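Local coordinates for protein lectin (Lotus tetragonolobus, PDB 2EIG) that binds carbohydrate as a legume lectin of the seed that carries calcium and manganese, probably recognising L-fucosyl residues of glycans, at residues Val1-Thr6 with Ala43-Pro48; Phe119-Asn124 with Glu212-Asp217. All coordinates share one frame; numbering follows the deposited sequence.

Contact 1 of 2, residues Val1-Thr6 with Ala43-Pro48. With NAG (2-acetamido-2-deoxy-beta-D-glucopyranose), chain E.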
ATOM      1  N   VAL A   1      -9.444  19.384  11.997  1.00 20.36           N
ATOM      2  CA  VAL A   1      -9.281  20.778  11.500  1.00 20.40           C
ATOM      3  C   VAL A   1     -10.093  20.847  10.217  1.00 20.43           C
ATOM      4  O   VAL A   1     -10.087  19.920   9.405  1.00 20.60           O
ATOM      5  CB  VAL A   1      -7.782  21.145  11.279  1.00 21.10           C
ATOM      6  CG1 VAL A   1      -7.615  22.433  10.475  1.00 21.35           C
ATOM      7  CG2 VAL A   1      -7.057  21.237  12.618  1.00 20.84           C
ATOM      8  N   SER A   2     -10.846  21.913  10.057  1.00 20.74           N
ATOM      9  CA  SER A   2     -11.619  22.102   8.823  1.00 21.22           C
ATOM     10  C   SER A   2     -11.540  23.564   8.392  1.00 21.55           C
ATOM     11  O   SER A   2     -11.825  24.465   9.173  1.00 21.94           O
ATOM     12  CB  SER A   2     -13.075  21.689   9.070  1.00 20.83           C
ATOM     13  OG  SER A   2     -13.892  22.042   7.983  1.00 25.00           O
ATOM     14  N   PHE A   3     -11.141  23.809   7.148  1.00 20.86           N
ATOM     15  CA  PHE A   3     -11.203  25.155   6.602  1.00 20.81           C
ATOM     16  C   PHE A   3     -11.380  25.037   5.114  1.00 21.51           C
ATOM     17  O   PHE A   3     -11.230  23.943   4.536  1.00 21.74           O
ATOM     18  CB  PHE A   3      -9.999  26.041   6.977  1.00 20.91           C
ATOM     19  CG  PHE A   3      -8.654  25.455   6.627  1.00 19.05           C
ATOM     20  CD1 PHE A   3      -8.131  25.567   5.337  1.00 23.49           C
ATOM     21  CD2 PHE A   3      -7.917  24.771   7.580  1.00 19.38           C
ATOM     22  CE1 PHE A   3      -6.823  25.012   5.009  1.00 16.82           C
ATOM     23  CE2 PHE A   3      -6.657  24.187   7.278  1.00 17.73           C
ATOM     24  CZ  PHE A   3      -6.106  24.323   6.005  1.00 18.88           C
ATOM     25  N   ASN A   4     -11.721  26.151   4.497  1.00 22.32           N
ATOM     26  CA  ASN A   4     -12.108  26.159   3.099  1.00 24.43           C
ATOM     27  C   ASN A   4     -11.986  27.602   2.642  1.00 24.15           C
ATOM     28  O   ASN A   4     -12.821  28.434   2.964  1.00 23.74           O
ATOM     29  CB  ASN A   4     -13.532  25.578   2.972  1.00 25.21           C
ATOM     30  CG  ASN A   4     -14.143  25.732   1.563  1.00 30.09           C
ATOM     31  OD1 ASN A   4     -13.477  26.136   0.597  1.00 28.78           O
ATOM     32  ND2 ASN A   4     -15.441  25.412   1.465  1.00 36.77           N
ATOM     33  N   TYR A   5     -10.903  27.886   1.934  1.00 24.02           N
ATOM     34  CA  TYR A   5     -10.662  29.170   1.304  1.00 25.73           C
ATOM     35  C   TYR A   5     -11.105  29.082  -0.152  1.00 26.72           C
ATOM     36  O   TYR A   5     -10.481  28.397  -0.962  1.00 26.33           O
ATOM     37  CB  TYR A   5      -9.160  29.490   1.316  1.00 26.29           C
ATOM     38  CG  TYR A   5      -8.590  29.587   2.708  1.00 27.84           C
ATOM     39  CD1 TYR A   5      -8.562  30.818   3.379  1.00 31.03           C
ATOM     40  CD2 TYR A   5      -8.097  28.459   3.363  1.00 27.09           C
ATOM     41  CE1 TYR A   5      -8.008  30.923   4.653  1.00 30.95           C
ATOM     42  CE2 TYR A   5      -7.577  28.536   4.653  1.00 29.40           C
ATOM     43  CZ  TYR A   5      -7.569  29.752   5.299  1.00 30.22           C
ATOM     44  OH  TYR A   5      -7.092  29.842   6.569  1.00 31.52           O
ATOM     45  N   THR A   6     -12.181  29.764  -0.492  1.00 27.16           N
ATOM     46  CA  THR A   6     -12.620  29.811  -1.887  1.00 27.70           C
ATOM     47  C   THR A   6     -11.786  30.883  -2.549  1.00 28.29           C
ATOM     48  O   THR A   6     -11.569  30.859  -3.766  1.00 29.85           O
ATOM     49  CB  THR A   6     -14.100  30.152  -1.973  1.00 27.70           C
ATOM     50  OG1 THR A   6     -14.326  31.310  -1.168  1.00 26.25           O
ATOM     51  CG2 THR A   6     -14.930  29.022  -1.413  1.00 26.96           C
ATOM     52  N   ALA A  43       3.377  29.542   2.962  1.00 14.47           N
ATOM     53  CA  ALA A  43       2.061  30.016   3.382  1.00 15.65           C
ATOM     54  C   ALA A  43       1.476  28.835   4.133  1.00 15.22           C
ATOM     55  O   ALA A  43       1.176  27.770   3.541  1.00 15.12           O
ATOM     56  CB  ALA A  43       1.190  30.382   2.182  1.00 14.03           C
ATOM     57  N   LEU A  44       1.364  29.000   5.442  1.00 15.29           N
ATOM     58  CA  LEU A  44       0.949  27.893   6.309  1.00 15.70           C
ATOM     59  C   LEU A  44      -0.394  28.211   6.902  1.00 16.50           C
ATOM     60  O   LEU A  44      -0.662  29.366   7.259  1.00 16.47           O
ATOM     61  CB  LEU A  44       1.952  27.721   7.452  1.00 15.97           C
ATOM     62  CG  LEU A  44       3.428  27.586   7.020  1.00 16.53           C
ATOM     63  CD1 LEU A  44       4.242  27.282   8.260  1.00 21.25           C
ATOM     64  CD2 LEU A  44       3.628  26.481   5.977  1.00 16.27           C
ATOM     65  N   TYR A  45      -1.220  27.195   7.087  1.00 17.41           N
ATOM     66  CA  TYR A  45      -2.340  27.359   7.970  1.00 18.01           C
ATOM     67  C   TYR A  45      -1.778  27.794   9.348  1.00 19.59           C
ATOM     68  O   TYR A  45      -0.789  27.236   9.833  1.00 19.38           O
ATOM     69  CB  TYR A  45      -3.183  26.093   8.060  1.00 17.84           C
ATOM     70  CG  TYR A  45      -4.411  26.252   8.908  1.00 18.69           C
ATOM     71  CD1 TYR A  45      -5.391  27.227   8.592  1.00 17.03           C
ATOM     72  CD2 TYR A  45      -4.625  25.408  10.008  1.00 18.14           C
ATOM     73  CE1 TYR A  45      -6.529  27.360   9.372  1.00 20.31           C
ATOM     74  CE2 TYR A  45      -5.781  25.535  10.804  1.00 21.17           C
ATOM     75  CZ  TYR A  45      -6.701  26.518  10.481  1.00 20.10           C
ATOM     76  OH  TYR A  45      -7.829  26.646  11.217  1.00 22.93           O
ATOM     77  N   ALA A  46      -2.408  28.795   9.971  1.00 20.62           N
ATOM     78  CA  ALA A  46      -1.808  29.372  11.179  1.00 21.88           C
ATOM     79  C   ALA A  46      -2.043  28.625  12.501  1.00 21.34           C
ATOM     80  O   ALA A  46      -1.658  29.116  13.551  1.00 22.82           O
ATOM     81  CB  ALA A  46      -2.195  30.845  11.306  1.00 24.52           C
ATOM     82  N   THR A  47      -2.674  27.458  12.467  1.00 21.18           N
ATOM     83  CA  THR A  47      -2.910  26.698  13.693  1.00 20.58           C
ATOM     84  C   THR A  47      -2.247  25.373  13.558  1.00 19.28           C
ATOM     85  O   THR A  47      -2.351  24.751  12.481  1.00 19.20           O
ATOM     86  CB  THR A  47      -4.441  26.488  13.951  1.00 20.70           C
ATOM     87  OG1 THR A  47      -5.148  27.705  13.679  1.00 23.89           O
ATOM     88  CG2 THR A  47      -4.734  26.005  15.419  1.00 21.36           C
ATOM     89  N   PRO A  48      -1.607  24.878  14.640  1.00 18.92           N
ATOM     90  CA  PRO A  48      -0.972  23.566  14.484  1.00 18.56           C
ATOM     91  C   PRO A  48      -2.026  22.563  14.080  1.00 18.34           C
ATOM     92  O   PRO A  48      -3.198  22.685  14.485  1.00 18.87           O
ATOM     93  CB  PRO A  48      -0.458  23.254  15.896  1.00 18.71           C
ATOM     94  CG  PRO A  48      -0.260  24.570  16.518  1.00 19.58           C
ATOM     95  CD  PRO A  48      -1.399  25.408  16.006  1.00 19.38           C
TER
HETATM   96  C1  NAG E1001     -15.986  25.445   0.123  1.00 44.60           C
HETATM   97  C2  NAG E1001     -16.589  24.048   0.030  1.00 50.75           C
HETATM   98  C3  NAG E1001     -17.775  23.883  -0.952  1.00 52.79           C
HETATM   99  C4  NAG E1001     -18.538  25.167  -1.344  1.00 51.99           C
HETATM  100  C5  NAG E1001     -17.728  26.452  -1.149  1.00 50.62           C
HETATM  101  C6  NAG E1001     -18.619  27.683  -1.030  1.00 53.04           C
HETATM  102  C7  NAG E1001     -15.286  22.001   0.260  1.00 53.82           C
HETATM  103  C8  NAG E1001     -14.474  21.011  -0.527  1.00 54.23           C
HETATM  104  N2  NAG E1001     -15.522  23.152  -0.368  1.00 52.76           N
HETATM  105  O3  NAG E1001     -18.680  22.916  -0.424  1.00 54.80           O
HETATM  106  O4  NAG E1001     -18.944  25.067  -2.695  1.00 52.04           O
HETATM  107  O5  NAG E1001     -17.018  26.393   0.065  1.00 46.97           O
HETATM  108  O6  NAG E1001     -19.060  27.806   0.312  1.00 54.55           O
HETATM  109  O7  NAG E1001     -15.699  21.748   1.401  1.00 55.19           O

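Contact 2 of 2, residues Phe119-Asn124 with Glu212-Asp217. With CA (calcium ion), chain G; MN (manganese (II) ion), chain F.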
ATOM      1  N   PHE A 119       5.100  20.058  -6.989  1.00 16.72           N
ATOM      2  CA  PHE A 119       4.704  20.298  -8.349  1.00 16.31           C
ATOM      3  C   PHE A 119       5.983  20.991  -8.782  1.00 15.28           C
ATOM      4  O   PHE A 119       6.206  22.161  -8.534  1.00 14.62           O
ATOM      5  CB  PHE A 119       3.480  21.217  -8.407  1.00 15.36           C
ATOM      6  CG  PHE A 119       2.218  20.592  -7.867  1.00 17.20           C
ATOM      7  CD1 PHE A 119       1.871  20.729  -6.525  1.00 15.02           C
ATOM      8  CD2 PHE A 119       1.389  19.825  -8.704  1.00 15.94           C
ATOM      9  CE1 PHE A 119       0.706  20.156  -6.012  1.00 19.36           C
ATOM     10  CE2 PHE A 119       0.223  19.257  -8.204  1.00 20.32           C
ATOM     11  CZ  PHE A 119      -0.130  19.414  -6.854  1.00 17.11           C
ATOM     12  N   ASP A 120       6.837  20.234  -9.424  1.00 14.88           N
ATOM     13  CA  ASP A 120       8.191  20.624  -9.642  1.00 15.30           C
ATOM     14  C   ASP A 120       8.300  20.928 -11.139  1.00 16.81           C
ATOM     15  O   ASP A 120       8.043  20.067 -11.972  1.00 15.76           O
ATOM     16  CB  ASP A 120       9.093  19.438  -9.237  1.00 16.72           C
ATOM     17  CG  ASP A 120      10.568  19.744  -9.309  1.00 15.97           C
ATOM     18  OD1 ASP A 120      11.358  19.052  -8.646  1.00 19.78           O
ATOM     19  OD2 ASP A 120      10.998  20.647 -10.041  1.00 18.48           O
ATOM     20  N   SER A 121       8.687  22.162 -11.455  1.00 17.55           N
ATOM     21  CA  SER A 121       8.668  22.655 -12.841  1.00 18.21           C
ATOM     22  C   SER A 121      10.049  22.576 -13.488  1.00 18.78           C
ATOM     23  O   SER A 121      10.235  23.044 -14.578  1.00 19.87           O
ATOM     24  CB  SER A 121       8.213  24.108 -12.831  1.00 17.09           C
ATOM     25  OG  SER A 121       8.993  24.881 -11.936  1.00 15.70           O
ATOM     26  N   HIS A 122      11.051  22.108 -12.754  1.00 19.94           N
ATOM     27  CA  HIS A 122      12.436  22.168 -13.227  1.00 20.50           C
ATOM     28  C   HIS A 122      13.243  20.917 -12.848  1.00 21.63           C
ATOM     29  O   HIS A 122      13.392  20.640 -11.660  1.00 20.14           O
ATOM     30  CB  HIS A 122      13.138  23.388 -12.628  1.00 21.17           C
ATOM     31  CG  HIS A 122      14.589  23.479 -12.987  1.00 23.69           C
ATOM     32  ND1 HIS A 122      15.021  23.938 -14.209  1.00 23.23           N
ATOM     33  CD2 HIS A 122      15.709  23.193 -12.277  1.00 23.56           C
ATOM     34  CE1 HIS A 122      16.343  23.914 -14.243  1.00 23.27           C
ATOM     35  NE2 HIS A 122      16.779  23.445 -13.091  1.00 23.06           N
ATOM     36  N   PRO A 123      13.760  20.168 -13.857  1.00 22.17           N
ATOM     37  CA  PRO A 123      14.581  18.976 -13.611  1.00 22.68           C
ATOM     38  C   PRO A 123      15.932  19.335 -13.020  1.00 22.85           C
ATOM     39  O   PRO A 123      16.789  19.939 -13.671  1.00 24.42           O
ATOM     40  CB  PRO A 123      14.750  18.341 -14.992  1.00 22.80           C
ATOM     41  CG  PRO A 123      13.749  19.022 -15.834  1.00 22.83           C
ATOM     42  CD  PRO A 123      13.593  20.398 -15.295  1.00 21.54           C
ATOM     43  N   ASN A 124      16.084  19.006 -11.750  1.00 22.80           N
ATOM     44  CA  ASN A 124      17.345  19.124 -11.075  1.00 21.79           C
ATOM     45  C   ASN A 124      18.016  17.753 -11.260  1.00 21.36           C
ATOM     46  O   ASN A 124      17.417  16.807 -11.777  1.00 21.22           O
ATOM     47  CB  ASN A 124      17.105  19.424  -9.600  1.00 20.63           C
ATOM     48  CG  ASN A 124      16.614  20.860  -9.346  1.00 20.78           C
ATOM     49  OD1 ASN A 124      15.412  21.082  -9.114  1.00 18.15           O
ATOM     50  ND2 ASN A 124      17.527  21.824  -9.393  1.00 17.36           N
ATOM     51  N   GLU A 212      15.848  31.292 -13.635  1.00 22.43           N
ATOM     52  CA  GLU A 212      14.670  30.454 -13.817  1.00 21.93           C
ATOM     53  C   GLU A 212      13.620  30.880 -12.785  1.00 21.44           C
ATOM     54  O   GLU A 212      13.941  31.125 -11.650  1.00 22.43           O
ATOM     55  CB  GLU A 212      15.017  28.969 -13.605  1.00 22.76           C
ATOM     56  CG  GLU A 212      15.812  28.226 -14.704  1.00 24.67           C
ATOM     57  CD  GLU A 212      17.276  28.311 -14.518  1.00 27.06           C
ATOM     58  OE1 GLU A 212      17.751  29.177 -13.762  1.00 25.85           O
ATOM     59  OE2 GLU A 212      17.971  27.485 -15.134  1.00 30.92           O
ATOM     60  N   ARG A 213      12.361  30.926 -13.166  1.00 20.47           N
ATOM     61  CA  ARG A 213      11.336  31.424 -12.248  1.00 20.40           C
ATOM     62  C   ARG A 213       9.997  31.244 -12.886  1.00 20.01           C
ATOM     63  O   ARG A 213       9.889  31.018 -14.085  1.00 21.12           O
ATOM     64  CB  ARG A 213      11.559  32.890 -11.928  1.00 20.93           C
ATOM     65  CG  ARG A 213      11.318  33.814 -13.151  1.00 21.30           C
ATOM     66  CD  ARG A 213      11.830  35.155 -12.798  1.00 23.56           C
ATOM     67  NE  ARG A 213      13.248  35.246 -13.129  1.00 24.62           N
ATOM     68  CZ  ARG A 213      14.040  36.220 -12.695  1.00 26.49           C
ATOM     69  NH1 ARG A 213      13.538  37.114 -11.855  1.00 21.83           N
ATOM     70  NH2 ARG A 213      15.324  36.278 -13.074  1.00 23.80           N
ATOM     71  N   GLU A 214       8.971  31.313 -12.065  1.00 19.67           N
ATOM     72  CA  GLU A 214       7.603  31.257 -12.531  1.00 18.99           C
ATOM     73  C   GLU A 214       6.710  31.795 -11.392  1.00 17.90           C
ATOM     74  O   GLU A 214       7.159  31.900 -10.248  1.00 16.22           O
ATOM     75  CB  GLU A 214       7.201  29.821 -12.904  1.00 18.29           C
ATOM     76  CG  GLU A 214       7.300  28.898 -11.727  1.00 19.28           C
ATOM     77  CD  GLU A 214       7.077  27.437 -12.037  1.00 22.91           C
ATOM     78  OE1 GLU A 214       6.532  27.098 -13.131  1.00 20.36           O
ATOM     79  OE2 GLU A 214       7.430  26.627 -11.132  1.00 19.79           O
ATOM     80  N   ARG A 215       5.468  32.136 -11.711  1.00 17.37           N
ATOM     81  CA  ARG A 215       4.473  32.379 -10.678  1.00 16.85           C
ATOM     82  C   ARG A 215       3.964  31.010 -10.179  1.00 17.12           C
ATOM     83  O   ARG A 215       3.927  30.035 -10.960  1.00 16.26           O
ATOM     84  CB  ARG A 215       3.303  33.191 -11.252  1.00 17.63           C
ATOM     85  CG  ARG A 215       3.666  34.617 -11.822  1.00 15.56           C
ATOM     86  CD  ARG A 215       2.448  35.547 -11.931  1.00 17.94           C
ATOM     87  NE  ARG A 215       1.794  35.687 -10.624  1.00 20.74           N
ATOM     88  CZ  ARG A 215       2.191  36.496  -9.646  1.00 18.66           C
ATOM     89  NH1 ARG A 215       3.218  37.322  -9.808  1.00 16.21           N
ATOM     90  NH2 ARG A 215       1.521  36.485  -8.493  1.00 18.76           N
ATOM     91  N   HIS A 216       3.580  30.948  -8.900  1.00 15.99           N
ATOM     92  CA  HIS A 216       2.736  29.875  -8.350  1.00 15.93           C
ATOM     93  C   HIS A 216       1.654  30.570  -7.585  1.00 15.62           C
ATOM     94  O   HIS A 216       1.897  31.128  -6.544  1.00 15.29           O
ATOM     95  CB  HIS A 216       3.501  28.953  -7.397  1.00 14.60           C
ATOM     96  CG  HIS A 216       4.887  28.653  -7.854  1.00 13.13           C
ATOM     97  ND1 HIS A 216       5.966  29.393  -7.436  1.00 14.26           N
ATOM     98  CD2 HIS A 216       5.377  27.740  -8.734  1.00 13.67           C
ATOM     99  CE1 HIS A 216       7.071  28.928  -8.001  1.00 12.80           C
ATOM    100  NE2 HIS A 216       6.750  27.912  -8.769  1.00 11.14           N
ATOM    101  N   ASP A 217       0.462  30.575  -8.158  1.00 16.49           N
ATOM    102  CA  ASP A 217      -0.639  31.335  -7.609  1.00 16.83           C
ATOM    103  C   ASP A 217      -1.681  30.331  -7.345  1.00 16.77           C
ATOM    104  O   ASP A 217      -2.108  29.585  -8.248  1.00 15.90           O
ATOM    105  CB  ASP A 217      -1.182  32.327  -8.622  1.00 17.59           C
ATOM    106  CG  ASP A 217      -0.169  33.334  -9.016  1.00 17.78           C
ATOM    107  OD1 ASP A 217      -0.056  33.585 -10.233  1.00 22.46           O
ATOM    108  OD2 ASP A 217       0.523  33.862  -8.111  1.00 18.36           O
TER
HETATM  109 CA    CA G1102      13.333  20.351  -9.297  1.00 19.22          CA
HETATM  110 MN    MN F1101      11.382  16.921  -8.041  1.00 18.87          MN
HETATM  111  O   HOH W   1       5.569  24.298 -10.264  1.00 27.34           O
HETATM  112  O   HOH W   2      12.245  17.438  -6.112  1.00 20.54           O
HETATM  113  O   HOH W   3      11.383  14.739  -7.565  1.00 18.09           O
HETATM  114  O   HOH W   4      13.621  19.953  -7.062  1.00 12.09           O
HETATM  115  O   HOH W   5      12.904  22.613  -8.850  1.00 19.37           O

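Contact 1 of 2, residues Val1-Thr6 with Ala43-Pro48
In the legume lectin sandwich, the facing beta sheets meet here through an aromatic cluster, with Phe3 of strand 2-5 laid over one face of Tyr45 of strand 39-50. The two strands belong to different sheets, and the CA atoms of Phe3 and Tyr45 stand 9.2 Å apart, a gap filled by side chains. The rings form an offset stack, their centroids 4.1 Å apart and their planes at 22°. Phe3 CE2 sits over the middle of the phenol ring, whereas Tyr45 CD1 lies toward the rim of the Phe3 ring, so the overlap is displaced and not centred. The closest pair is Phe3 CD2 to Tyr45 CE1, at 3.4 Å. With CG turned away from its own N (chi1 -176°), the Tyr45 ring reaches across to strand 2-5, and the two side chains slide past each other in opposite directions. Two further side chains meet the phenol. Val1 CG1 comes obliquely to within 3.6 Å of Tyr45 CE2, from the direction opposite to that of the tyrosine side chain. Tyr5 crosses at about a right angle and brings its OH to the ring edge, near the ring plane, 3.7 Å from Tyr45 CD1; that hydroxyl has its polar partner elsewhere, in Ser13 OG. Phe3 itself also meets Trp221 edge-to-face and Phe223 at a small angle, both on strand 214-226, which pairs with strand 2-5. Strand alternation turns Asn4 the other way, and its ND2 is joined to C1 of N-acetylglucosamine by a 1.4 Å covalent bond, an N-glycosylation within an Asn-Tyr-Thr sequon. Facing sheets joined through aromatic and apolar side chains characterise the beta sandwich of legume lectins; here the glycan sits on the other side of strand 2-5.

Contact 2 of 2, residues Phe119-Asn124 with Glu212-Asp217
The CA atoms of Ser121 and Glu214 are 8.7 Å apart and those of His122 and Glu212 8.6 Å, so the segments run in opposite senses, too far apart for backbone pairing. The central link is Ser121 OG donating to Glu214 OE2 at 2.5 Å, a very short value whose exact length deserves caution. With chi1 at 53°, Ser121 OG sits between its backbone N and carbonyl carbon, facing the carboxylate that the extended Glu214 chain carries to it. The same oxygen has two more donors. His216 NE2 reaches Glu214 OE2 at 2.8 Å, but the bond is bent (135° at the hydrogen) and arrives from above the carboxylate plane. Water 1 donates to Glu214 OE2 at 3.1 Å and to Phe119 O at 2.8 Å, adding a second bridge between the segments. Glu214 OE1, the other oxygen, is salt-bridged to Arg153. Further along, His122 CE1 comes 4.0 Å from Glu212 OE2, with ring and carboxylate planes 71° apart; this is proximity without a bond. The Asp120 carboxylate chelates calcium through both oxygens, and its OD1 also binds manganese; OD2 accepts from His122 N in an Asx turn. His122 O, Asn124 OD1 and Asp127 join the calcium shell, and Glu118, Asp127 and His135 that of manganese. Three donors on one buried oxygen and an arginine on the other probably stabilise Glu214 as a carboxylate; through Ser121, next to metal ligand Asp120, it ties the start of the metal-binding loop to the opposite sheet and may help position that loop.

In the fold
Both contacts span the two facing sheets of one legume lectin domain, and both are partly buried, on opposite sides of the chain's centre with their own centres about 24 Å apart. Each takes one segment from the sheet that holds strands 2-5 and 214-226, neighbours in it, and the other from the seven-stranded sheet that holds strands 39-50 and 115-120. The chemistry differs with place. Contact 1 is apolar and aromatic, joining the sheets at a strand glycosylated on its other side. Contact 2 is polar, with hydroxyl, carboxylate, imidazole and water meeting at the start of the loop that binds calcium and manganese. Their nearest atoms are about 9 Å apart, so neither touches the other.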